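Local atomic coordinates of PHD finger protein 3 (Homo sapiens, PDB entry 6IC9), a protein that reads the phosphorylated C-terminal domain of RNA polymerase II through its SPOC domain, the part present here, and regulates neuronal gene expression. Residues I14-I19 against V28-P33; N20-A25 against S48-G53; T42-D47 against M111-D116; E74-R79 against G150-Q155. All coordinates share one frame; numbering follows the deposited sequence. Where two conformers were deposited one is given.

Contact 1. Residues I14-I19 against V28-P33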
# COMPACT_ATOMS: atom_id res chain seq x y z
N ILE A 14 -7.71 -6.49 -9.08
CA ILE A 14 -8.57 -6.93 -7.98
C ILE A 14 -9.39 -5.80 -7.33
O ILE A 14 -10.27 -6.10 -6.49
CB ILE A 14 -7.73 -7.68 -6.92
CG1 ILE A 14 -6.60 -6.80 -6.42
CG2 ILE A 14 -7.05 -8.84 -7.57
CD1 ILE A 14 -6.99 -5.84 -5.32
N TRP A 15 -9.14 -4.54 -7.66
CA TRP A 15 -9.92 -3.43 -7.10
C TRP A 15 -9.65 -2.20 -7.95
O TRP A 15 -8.55 -2.04 -8.49
CB TRP A 15 -9.51 -3.15 -5.65
CG TRP A 15 -10.02 -1.87 -5.02
CD1 TRP A 15 -11.19 -1.70 -4.32
CD2 TRP A 15 -9.35 -0.59 -5.01
NE1 TRP A 15 -11.27 -0.41 -3.88
CE2 TRP A 15 -10.15 0.29 -4.25
CE3 TRP A 15 -8.11 -0.13 -5.50
CZ2 TRP A 15 -9.80 1.63 -4.03
CZ3 TRP A 15 -7.75 1.24 -5.28
CH2 TRP A 15 -8.61 2.09 -4.55
N LYS A 16 -10.68 -1.35 -8.11
CA LYS A 16 -10.54 -0.08 -8.83
C LYS A 16 -11.19 0.97 -7.98
O LYS A 16 -12.33 0.79 -7.52
CB LYS A 16 -11.21 -0.10 -10.23
CG LYS A 16 -11.03 1.20 -11.03
CD LYS A 16 -12.02 1.15 -12.23
CE LYS A 16 -12.04 2.41 -13.03
NZ LYS A 16 -13.17 2.39 -14.05
N GLY A 17 -10.47 2.03 -7.68
CA GLY A 17 -11.04 3.02 -6.78
C GLY A 17 -10.10 4.19 -6.68
O GLY A 17 -9.14 4.27 -7.44
N PHE A 18 -10.41 5.11 -5.78
CA PHE A 18 -9.58 6.31 -5.61
C PHE A 18 -8.53 6.07 -4.53
O PHE A 18 -8.78 5.38 -3.54
CB PHE A 18 -10.42 7.51 -5.18
CG PHE A 18 -11.24 8.06 -6.29
CD1 PHE A 18 -12.45 7.46 -6.62
CD2 PHE A 18 -10.74 9.10 -7.10
CE1 PHE A 18 -13.23 7.96 -7.69
CE2 PHE A 18 -11.55 9.61 -8.18
CZ PHE A 18 -12.77 9.01 -8.49
N ILE A 19 -7.40 6.74 -4.68
CA ILE A 19 -6.55 7.09 -3.56
C ILE A 19 -6.65 8.59 -3.35
O ILE A 19 -6.51 9.37 -4.30
CB ILE A 19 -5.10 6.65 -3.82
CG1 ILE A 19 -5.05 5.11 -3.83
CG2 ILE A 19 -4.21 7.27 -2.75
CD1 ILE A 19 -3.59 4.54 -4.10
N VAL A 28 -7.76 7.96 -9.65
CA VAL A 28 -8.34 6.63 -9.85
C VAL A 28 -7.21 5.67 -10.19
O VAL A 28 -6.33 5.98 -10.99
CB VAL A 28 -9.39 6.60 -10.97
CG1 VAL A 28 -10.04 5.20 -11.05
CG2 VAL A 28 -10.41 7.69 -10.70
N THR A 29 -7.25 4.50 -9.58
CA THR A 29 -6.18 3.54 -9.73
C THR A 29 -6.78 2.15 -9.74
O THR A 29 -7.83 1.91 -9.16
CB THR A 29 -5.15 3.73 -8.59
OG1 THR A 29 -4.11 2.76 -8.72
CG2 THR A 29 -5.82 3.48 -7.24
N LYS A 30 -6.08 1.20 -10.37
CA LYS A 30 -6.42 -0.21 -10.27
C LYS A 30 -5.32 -0.88 -9.47
O LYS A 30 -4.15 -0.51 -9.62
CB LYS A 30 -6.52 -0.84 -11.66
CG LYS A 30 -7.86 -0.52 -12.40
CD LYS A 30 -7.73 -0.90 -13.89
CE LYS A 30 -9.09 -0.73 -14.63
NZ LYS A 30 -8.91 -0.93 -16.13
N ALA A 31 -5.69 -1.82 -8.61
CA ALA A 31 -4.72 -2.63 -7.83
C ALA A 31 -4.59 -4.02 -8.44
O ALA A 31 -5.59 -4.64 -8.79
CB ALA A 31 -5.19 -2.78 -6.38
N TYR A 32 -3.34 -4.50 -8.56
CA TYR A 32 -3.00 -5.82 -9.06
C TYR A 32 -2.25 -6.57 -7.98
O TYR A 32 -1.43 -5.97 -7.27
CB TYR A 32 -2.11 -5.76 -10.30
CG TYR A 32 -2.87 -5.10 -11.46
CD1 TYR A 32 -2.90 -3.73 -11.59
CD2 TYR A 32 -3.63 -5.88 -12.35
CE1 TYR A 32 -3.64 -3.13 -12.64
CE2 TYR A 32 -4.36 -5.29 -13.38
CZ TYR A 32 -4.35 -3.93 -13.52
OH TYR A 32 -5.08 -3.36 -14.53
N PRO A 33 -2.43 -7.88 -7.90
CA PRO A 33 -1.71 -8.66 -6.87
C PRO A 33 -0.23 -8.71 -7.11
O PRO A 33 0.26 -8.74 -8.24
CB PRO A 33 -2.34 -10.07 -6.98
CG PRO A 33 -3.08 -10.08 -8.22
CD PRO A 33 -3.50 -8.67 -8.53

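Contact 2. Residues N20-A25 against S48-G53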
# COMPACT_ATOMS: atom_id res chain seq x y z
N ASN A 20 -6.85 9.00 -2.12
CA ASN A 20 -7.14 10.41 -1.86
C ASN A 20 -6.27 10.86 -0.70
O ASN A 20 -6.50 10.45 0.43
CB ASN A 20 -8.64 10.62 -1.55
CG ASN A 20 -9.00 12.09 -1.47
OD1 ASN A 20 -8.10 12.93 -1.44
ND2 ASN A 20 -10.30 12.41 -1.47
N MET A 21 -5.27 11.70 -0.99
CA MET A 21 -4.47 12.31 0.07
C MET A 21 -4.76 13.80 0.06
O MET A 21 -4.26 14.52 -0.81
CB MET A 21 -2.96 12.07 -0.11
CG MET A 21 -2.17 12.57 1.10
SD MET A 21 -0.43 12.17 1.08
CE MET A 21 0.16 12.79 2.65
N PRO A 22 -5.56 14.29 0.99
CA PRO A 22 -5.97 15.70 0.97
C PRO A 22 -4.79 16.65 0.93
O PRO A 22 -3.81 16.49 1.67
CB PRO A 22 -6.79 15.85 2.26
CG PRO A 22 -7.41 14.45 2.45
CD PRO A 22 -6.30 13.49 1.99
N SER A 23 -4.88 17.60 0.01
CA SER A 23 -3.89 18.63 -0.31
C SER A 23 -2.68 18.07 -1.05
O SER A 23 -1.68 18.77 -1.21
CB SER A 23 -3.42 19.39 0.94
OG SER A 23 -2.40 18.67 1.63
N VAL A 24 -2.73 16.82 -1.52
CA VAL A 24 -1.57 16.29 -2.19
C VAL A 24 -2.02 15.75 -3.53
O VAL A 24 -1.55 16.20 -4.57
CB VAL A 24 -0.85 15.21 -1.34
CG1 VAL A 24 0.31 14.57 -2.17
CG2 VAL A 24 -0.28 15.79 -0.04
N ALA A 25 -2.94 14.78 -3.54
CA ALA A 25 -3.22 14.10 -4.79
C ALA A 25 -4.49 13.29 -4.61
O ALA A 25 -4.74 12.78 -3.51
CB ALA A 25 -2.05 13.17 -5.19
N SER A 48 -12.71 4.80 -1.92
CA SER A 48 -11.65 5.80 -1.90
C SER A 48 -10.82 5.53 -0.67
O SER A 48 -11.34 5.58 0.44
CB SER A 48 -12.21 7.22 -1.86
OG SER A 48 -11.12 8.12 -1.75
N ILE A 49 -9.55 5.17 -0.88
CA ILE A 49 -8.61 5.00 0.22
C ILE A 49 -8.13 6.38 0.64
O ILE A 49 -7.48 7.07 -0.15
CB ILE A 49 -7.41 4.15 -0.21
CG1 ILE A 49 -7.87 2.77 -0.62
CG2 ILE A 49 -6.32 4.15 0.94
CD1 ILE A 49 -6.78 1.94 -1.28
N GLN A 50 -8.44 6.77 1.89
CA GLN A 50 -8.08 8.08 2.42
C GLN A 50 -6.71 7.99 3.07
O GLN A 50 -6.54 7.28 4.05
CB GLN A 50 -9.07 8.56 3.49
CG GLN A 50 -10.48 8.71 2.93
CD GLN A 50 -10.57 9.78 1.84
OE1 GLN A 50 -9.93 10.87 1.91
NE2 GLN A 50 -11.36 9.48 0.82
N VAL A 51 -5.74 8.71 2.54
CA VAL A 51 -4.41 8.68 3.15
C VAL A 51 -4.39 9.72 4.27
O VAL A 51 -4.50 10.93 4.02
CB VAL A 51 -3.33 8.96 2.10
CG1 VAL A 51 -1.93 8.86 2.74
CG2 VAL A 51 -3.50 8.02 0.91
N GLY A 52 -4.32 9.25 5.50
CA GLY A 52 -4.42 10.04 6.70
C GLY A 52 -3.13 10.53 7.28
O GLY A 52 -3.16 11.33 8.22
N GLY A 53 -1.99 10.05 6.81
CA GLY A 53 -0.76 10.44 7.45
C GLY A 53 0.43 9.70 6.89
O GLY A 53 0.33 8.99 5.88

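Contact 3. Residues T42-D47 against M111-D116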
# COMPACT_ATOMS: atom_id res chain seq x y z
N THR A 42 -11.55 -7.01 -3.26
CA THR A 42 -12.57 -6.17 -3.88
C THR A 42 -13.61 -5.72 -2.86
O THR A 42 -14.11 -4.59 -2.93
CB THR A 42 -13.22 -6.94 -5.02
OG1 THR A 42 -12.20 -7.63 -5.75
CG2 THR A 42 -13.98 -5.98 -5.93
N GLU A 43 -13.94 -6.59 -1.89
CA GLU A 43 -14.92 -6.26 -0.85
C GLU A 43 -14.31 -5.58 0.35
O GLU A 43 -15.03 -4.93 1.12
CB GLU A 43 -15.61 -7.56 -0.36
CG GLU A 43 -16.02 -8.45 -1.49
CD GLU A 43 -16.17 -9.91 -1.08
OE1 GLU A 43 -16.41 -10.21 0.11
OE2 GLU A 43 -16.03 -10.75 -1.98
N ASP A 44 -13.01 -5.70 0.53
CA ASP A 44 -12.36 -5.22 1.74
C ASP A 44 -11.74 -3.83 1.59
O ASP A 44 -11.24 -3.30 2.58
CB ASP A 44 -11.24 -6.20 2.12
CG ASP A 44 -11.76 -7.50 2.75
OD1 ASP A 44 -12.98 -7.57 3.05
OD2 ASP A 44 -10.93 -8.43 2.95
N LEU A 45 -11.69 -3.28 0.37
CA LEU A 45 -11.13 -1.94 0.18
C LEU A 45 -12.27 -0.97 -0.09
O LEU A 45 -13.21 -1.31 -0.83
CB LEU A 45 -10.14 -1.91 -0.98
CG LEU A 45 -8.85 -2.71 -0.68
CD1 LEU A 45 -8.10 -2.91 -1.94
CD2 LEU A 45 -7.96 -2.03 0.41
N PRO A 46 -12.24 0.21 0.53
CA PRO A 46 -13.29 1.22 0.28
C PRO A 46 -13.21 1.73 -1.16
O PRO A 46 -12.25 1.48 -1.89
CB PRO A 46 -12.98 2.32 1.29
CG PRO A 46 -11.42 2.24 1.43
CD PRO A 46 -11.10 0.74 1.31
N ASP A 47 -14.26 2.49 -1.56
CA ASP A 47 -14.24 3.16 -2.87
C ASP A 47 -13.06 4.13 -3.00
O ASP A 47 -12.57 4.37 -4.10
CB ASP A 47 -15.56 3.98 -3.07
CG ASP A 47 -16.76 3.11 -3.40
OD1 ASP A 47 -16.63 1.89 -3.54
OD2 ASP A 47 -17.87 3.69 -3.54
N MET A 111 -11.53 -0.73 6.07
CA MET A 111 -12.74 -1.48 6.37
C MET A 111 -12.45 -2.53 7.43
O MET A 111 -11.30 -2.77 7.84
CB MET A 111 -13.31 -2.09 5.09
CG MET A 111 -14.20 -1.01 4.40
SD MET A 111 -14.70 -1.39 2.75
CE MET A 111 -16.00 -2.61 3.02
N LYS A 112 -13.54 -3.16 7.88
CA LYS A 112 -13.52 -4.02 9.06
C LYS A 112 -12.43 -5.08 8.97
O LYS A 112 -11.75 -5.36 9.96
CB LYS A 112 -14.91 -4.65 9.22
CG LYS A 112 -15.09 -5.58 10.40
CD LYS A 112 -16.42 -6.35 10.30
CE LYS A 112 -16.64 -7.26 11.51
NZ LYS A 112 -15.54 -8.28 11.69
N GLN A 113 -12.22 -5.67 7.80
CA GLN A 113 -11.30 -6.78 7.71
C GLN A 113 -9.85 -6.35 7.57
O GLN A 113 -8.97 -7.21 7.65
CB GLN A 113 -11.64 -7.70 6.53
CG GLN A 113 -12.86 -8.61 6.75
CD GLN A 113 -12.72 -9.47 7.99
OE1 GLN A 113 -13.41 -9.24 8.99
NE2 GLN A 113 -11.83 -10.46 7.95
N VAL A 114 -9.56 -5.07 7.31
CA VAL A 114 -8.17 -4.67 7.19
C VAL A 114 -7.76 -3.89 8.43
O VAL A 114 -8.33 -2.83 8.77
CB VAL A 114 -7.84 -3.95 5.87
CG1 VAL A 114 -8.90 -4.02 4.85
CG2 VAL A 114 -7.18 -2.61 6.03
N LYS A 115 -6.75 -4.43 9.10
CA LYS A 115 -6.20 -3.82 10.30
C LYS A 115 -5.38 -2.59 9.95
O LYS A 115 -5.42 -1.58 10.67
CB LYS A 115 -5.34 -4.87 11.03
CG LYS A 115 -4.82 -4.47 12.43
CD LYS A 115 -3.90 -5.57 12.99
CE LYS A 115 -3.72 -5.41 14.54
NZ LYS A 115 -3.31 -4.04 14.83
N ASP A 116 -4.60 -2.67 8.85
CA ASP A 116 -3.68 -1.59 8.45
C ASP A 116 -3.45 -1.65 6.95
O ASP A 116 -3.45 -2.73 6.35
CB ASP A 116 -2.26 -1.68 9.08
CG ASP A 116 -2.27 -1.95 10.56
OD1 ASP A 116 -2.19 -3.14 10.95
OD2 ASP A 116 -2.34 -0.98 11.31
O HOH W 1 -9.97 -1.17 3.96
O HOH W 2 -13.92 -5.78 5.53

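Contact 4. Residues E74-R79 against G150-Q155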
# COMPACT_ATOMS: atom_id res chain seq x y z
N GLU A 74 -2.94 -11.90 8.00
CA GLU A 74 -2.48 -12.20 6.65
C GLU A 74 -1.96 -10.91 6.05
O GLU A 74 -2.62 -9.86 6.15
CB GLU A 74 -3.62 -12.74 5.79
CG GLU A 74 -4.29 -14.02 6.28
CD GLU A 74 -3.49 -15.28 5.94
OE1 GLU A 74 -4.08 -16.38 5.99
OE2 GLU A 74 -2.28 -15.16 5.65
N ILE A 75 -0.79 -10.99 5.43
CA ILE A 75 -0.14 -9.86 4.80
C ILE A 75 -0.25 -10.05 3.31
O ILE A 75 0.10 -11.11 2.79
CB ILE A 75 1.33 -9.72 5.22
CG1 ILE A 75 1.44 -9.43 6.72
CG2 ILE A 75 1.95 -8.56 4.44
CD1 ILE A 75 2.80 -9.62 7.18
N CYS A 76 -0.76 -9.05 2.61
CA CYS A 76 -0.60 -9.11 1.16
C CYS A 76 -0.15 -7.77 0.61
O CYS A 76 -0.18 -6.73 1.27
CB CYS A 76 -1.84 -9.64 0.48
SG CYS A 76 -3.17 -8.51 0.25
N VAL A 77 0.39 -7.83 -0.59
CA VAL A 77 1.04 -6.69 -1.20
C VAL A 77 0.38 -6.55 -2.56
O VAL A 77 0.22 -7.55 -3.26
CB VAL A 77 2.57 -6.90 -1.35
CG1 VAL A 77 3.13 -5.65 -2.05
CG2 VAL A 77 3.27 -7.10 0.05
N VAL A 78 -0.11 -5.34 -2.87
CA VAL A 78 -0.67 -5.07 -4.19
C VAL A 78 0.16 -3.96 -4.83
O VAL A 78 0.95 -3.28 -4.17
CB VAL A 78 -2.15 -4.66 -4.17
CG1 VAL A 78 -3.00 -5.79 -3.60
CG2 VAL A 78 -2.37 -3.31 -3.34
N ARG A 79 -0.01 -3.80 -6.15
CA ARG A 79 0.64 -2.70 -6.84
C ARG A 79 -0.46 -1.88 -7.51
O ARG A 79 -1.47 -2.44 -7.97
CB ARG A 79 1.67 -3.14 -7.88
CG ARG A 79 1.10 -3.88 -9.07
CD ARG A 79 2.25 -4.24 -10.09
NE ARG A 79 1.73 -5.20 -11.06
CZ ARG A 79 1.02 -4.85 -12.11
NH1 ARG A 79 0.80 -3.54 -12.34
NH2 ARG A 79 0.53 -5.78 -12.90
N GLY A 150 0.74 -1.18 -2.17
CA GLY A 150 -0.06 -1.23 -0.96
C GLY A 150 0.34 -2.46 -0.15
O GLY A 150 0.29 -3.58 -0.66
N LEU A 151 0.69 -2.24 1.10
CA LEU A 151 0.96 -3.31 2.07
C LEU A 151 -0.27 -3.42 2.94
O LEU A 151 -0.57 -2.48 3.67
CB LEU A 151 2.20 -2.95 2.89
CG LEU A 151 2.47 -3.82 4.10
CD1 LEU A 151 2.69 -5.20 3.60
CD2 LEU A 151 3.75 -3.25 4.80
N ILE A 152 -0.99 -4.54 2.86
CA ILE A 152 -2.29 -4.67 3.49
C ILE A 152 -2.23 -5.76 4.56
O ILE A 152 -1.91 -6.93 4.26
CB ILE A 152 -3.39 -4.99 2.45
CG1 ILE A 152 -3.26 -3.99 1.28
CG2 ILE A 152 -4.77 -4.90 3.07
CD1 ILE A 152 -4.17 -4.35 0.11
N ILE A 153 -2.52 -5.38 5.80
CA ILE A 153 -2.62 -6.30 6.93
C ILE A 153 -4.09 -6.64 7.15
O ILE A 153 -4.87 -5.75 7.50
CB ILE A 153 -2.04 -5.68 8.22
CG1 ILE A 153 -0.70 -4.99 7.93
CG2 ILE A 153 -1.95 -6.74 9.35
CD1 ILE A 153 0.34 -5.94 7.32
N ARG A 154 -4.46 -7.91 6.98
CA ARG A 154 -5.85 -8.33 7.16
C ARG A 154 -6.01 -9.33 8.31
O ARG A 154 -5.08 -10.07 8.66
CB ARG A 154 -6.37 -8.93 5.86
CG ARG A 154 -5.85 -8.09 4.65
CD ARG A 154 -5.79 -8.87 3.33
NE ARG A 154 -7.15 -8.96 2.88
CZ ARG A 154 -7.60 -9.68 1.85
NH1 ARG A 154 -6.79 -10.42 1.09
NH2 ARG A 154 -8.88 -9.62 1.59
N GLN A 155 -7.19 -9.35 8.88
CA GLN A 155 -7.50 -10.33 9.91
C GLN A 155 -7.64 -11.71 9.26
O GLN A 155 -7.98 -11.83 8.08
CB GLN A 155 -8.78 -9.95 10.65
CG GLN A 155 -8.96 -8.44 10.91
CD GLN A 155 -8.19 -7.89 12.14
OE1 GLN A 155 -7.47 -8.62 12.83
NE2 GLN A 155 -8.35 -6.58 12.40

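Contact 1. Residues I14-I19 against V28-P33
Strands 15-19 and 28-33 run antiparallel, their short axes inclined at 141° and approaching to 4.7 Å. Gly17 and Thr29 form a hydrogen-bonded pair, with Gly17 N to Thr29 O at 3.0 Å and Thr29 N to Gly17 O at 2.9 Å. Lys16 with Lys30 and Phe18 with Val28 are the non-hydrogen-bonded pairs. Toward the open end, Ile14 N reaches Ala31 O at 2.8 Å, while Ala31 N returns a nearly straight bond to Trp15 O.

Side chains sort onto two faces. On one, CG2 of Val28 sits over the Phe18 ring, 3.8 Å from its centroid, a CH-pi contact, and the stems of Lys16 and Lys30 touch through their CG atoms. On the other, the indole of Trp15, with CG anti to the backbone N (chi1 168°), swings forward along its own strand, so that Gly17 N lies against one face near the rim, at a residue that has no side chain to obstruct it. The edge of the indole meets the methyl of Thr29, CZ3 to CG2 being 3.5 Å, and then Ala31 CB. NE1 is bonded to Pro46 O, and Thr29 OG1 to Thr81 O. Beyond the paired residues, Ile14 CG2 lies 3.7 Å from Pro33 CD. The whole is a two-stranded antiparallel beta hairpin, the N-terminal hairpin of the SPOC domain, with its tryptophan face turned to the buried interior.

Contact 2. Residues N20-A25 against S48-G53
Ser48 opens the contact by bringing its OG to 3.5 Å from Asn20 CB, a van der Waals touch at the start of a short parallel pairing. At Ile49 the backbone takes over: its carbonyl oxygen accepts from Asn20 N at 2.8 Å, whereas the isoleucine side chain leads off toward Trp15. Gln50 is the parallel partner of Asn20, and their side chains lie next to each other and point the same way. Its chain is bent at chi2 (-63°), which folds the amide back over Asn20, so that OE1 is 3.7 Å from Asn20 CB and equally far from Asn20 CG. The two amide planes are turned 63° apart, and they pack without a hydrogen bond between them.

Val51 closes the pairing. Its N donates to Asn20 O at 2.8 Å, and its CB rests 3.8 Å from Met21 CB. The extended methionine then carries SD along to CG1 of the valine. Pro22 follows, setting CD against Val51 O as the first strand ends. Beyond it the chain turns back, Met21 O accepting from both Val24 N and Ala25 N in a classic beta bulge. Gly52 and Gly53 form a second such bulge, facing Val106, and Gly52 hydrogen-bonds the bound peptide through its backbone.

Strand 15-21 is thus held against strand 48-55, whose other edge pairs with strand 104-107 at Val106 and, just beyond it, with Ala108, while helix 85-101 packs Leu94, Tyr97 and Phe98 on Met21.

Contact 3. Residues T42-D47 against M111-D116
Two water molecules do the polar bridging between Asp44 and the turn at Met111 to Val114, since no direct hydrogen bond joins the segments. One donates to Asp44 O at 2.8 Å and accepts from Met111 N at 2.7 Å. The other accepts from Gln113 N at 2.8 Å and donates over a longer distance to Asp44 OD1. The backbone carbonyl and the carboxylate of one aspartate therefore each reach a different N-H of the turn through a water.

The remaining contact is made by side chains of the turn. CG1 of Val114 comes to 3.3 Å from Asp44 O, and Met111 CB lies against the same oxygen. From there the methionine reaches along the chain: its bend at chi3 (76°) brings CE to 3.2 Å from Glu43 O, while SD rests 3.7 Å from Pro46 N, alongside the proline ring. The segment 111-116 opens with a type I beta turn, closed by Val114 N to Met111 O, that leads into strand 114-122 of the SPOC sheet; the facing segment is the end of the short helix 41-44 and the link to strand 48-55.

Gln113 sets CB against the carboxylate, 3.7 Å from Asp44 OD2, with its amide plane 47° from the carboxylate plane. OD2 itself is taken by a salt bridge to Arg154. Farther along, Lys115 NZ and Asp116 OD2 hydrogen-bond the bound peptide, and Tyr63 OH bonds to both side chains.

Contact 4. Residues E74-R79 against G150-Q155
Ile75 and Leu151 meet at a slant, CG2 of the first 3.5 Å from CD1 of the second; the same CD1 lies, farther off, near CG2 of Val77, again obliquely. Ile153, which takes up two conformers, stands beside Ile75 on the same face. Helix 57-70 packs on Leu151 through Val60, Trp61 and Val64, and Lys68 reaches Ile75.

The opposite face carries Cys76, Val78, Ile152 and Arg154. CG2 of Val78 touches Ile152 CD1 at 4.0 Å and leans over Gly150, where no side chain intervenes. SG of Cys76, set between the backbone N and the carbonyl carbon (chi1 80°), lies 4.1 Å from Arg154 CD and close to Ile152 CB. Beneath these side chains the strands are antiparallel neighbours in the SPOC sheet, at 155° between their directions, with three hydrogen-bonded pairs: Glu74 with Arg154, Cys76 with Ile152 and Val78 with Gly150. Each pair has two bonds, such as Arg154 N to Glu74 O at 2.8 Å.

A bend at chi3 (76°) directs the guanidinium of Arg154 to Asp44, its salt-bridge partner through NH2, which also bonds Glu39 O. Leu41 packs on Cys76, Val78, Ile152 and Arg154.

How the contacts relate
From the N terminus, contact 1 closes the first loop, the local hairpin of strands 15-21 and 25-35. Contact 2 crosses it, since segment 20-25 lies between the two segments of contact 1 and 48-53 beyond them; it joins strand 15-21 to strand 48-55 on its other side. Contact 3 crosses contact 2, opening within its span and closing far later, at the start of strand 114-122. Contact 4 crosses contact 3 in turn, pairing strands 73-82 and 147-155. Phe18 O to Ile49 N joins contacts 1 and 2, Tyr32 to Arg79 joins 1 and 4, and Lys115 to Ile153 joins 3 and 4, all within the one sheet of the SPOC domain.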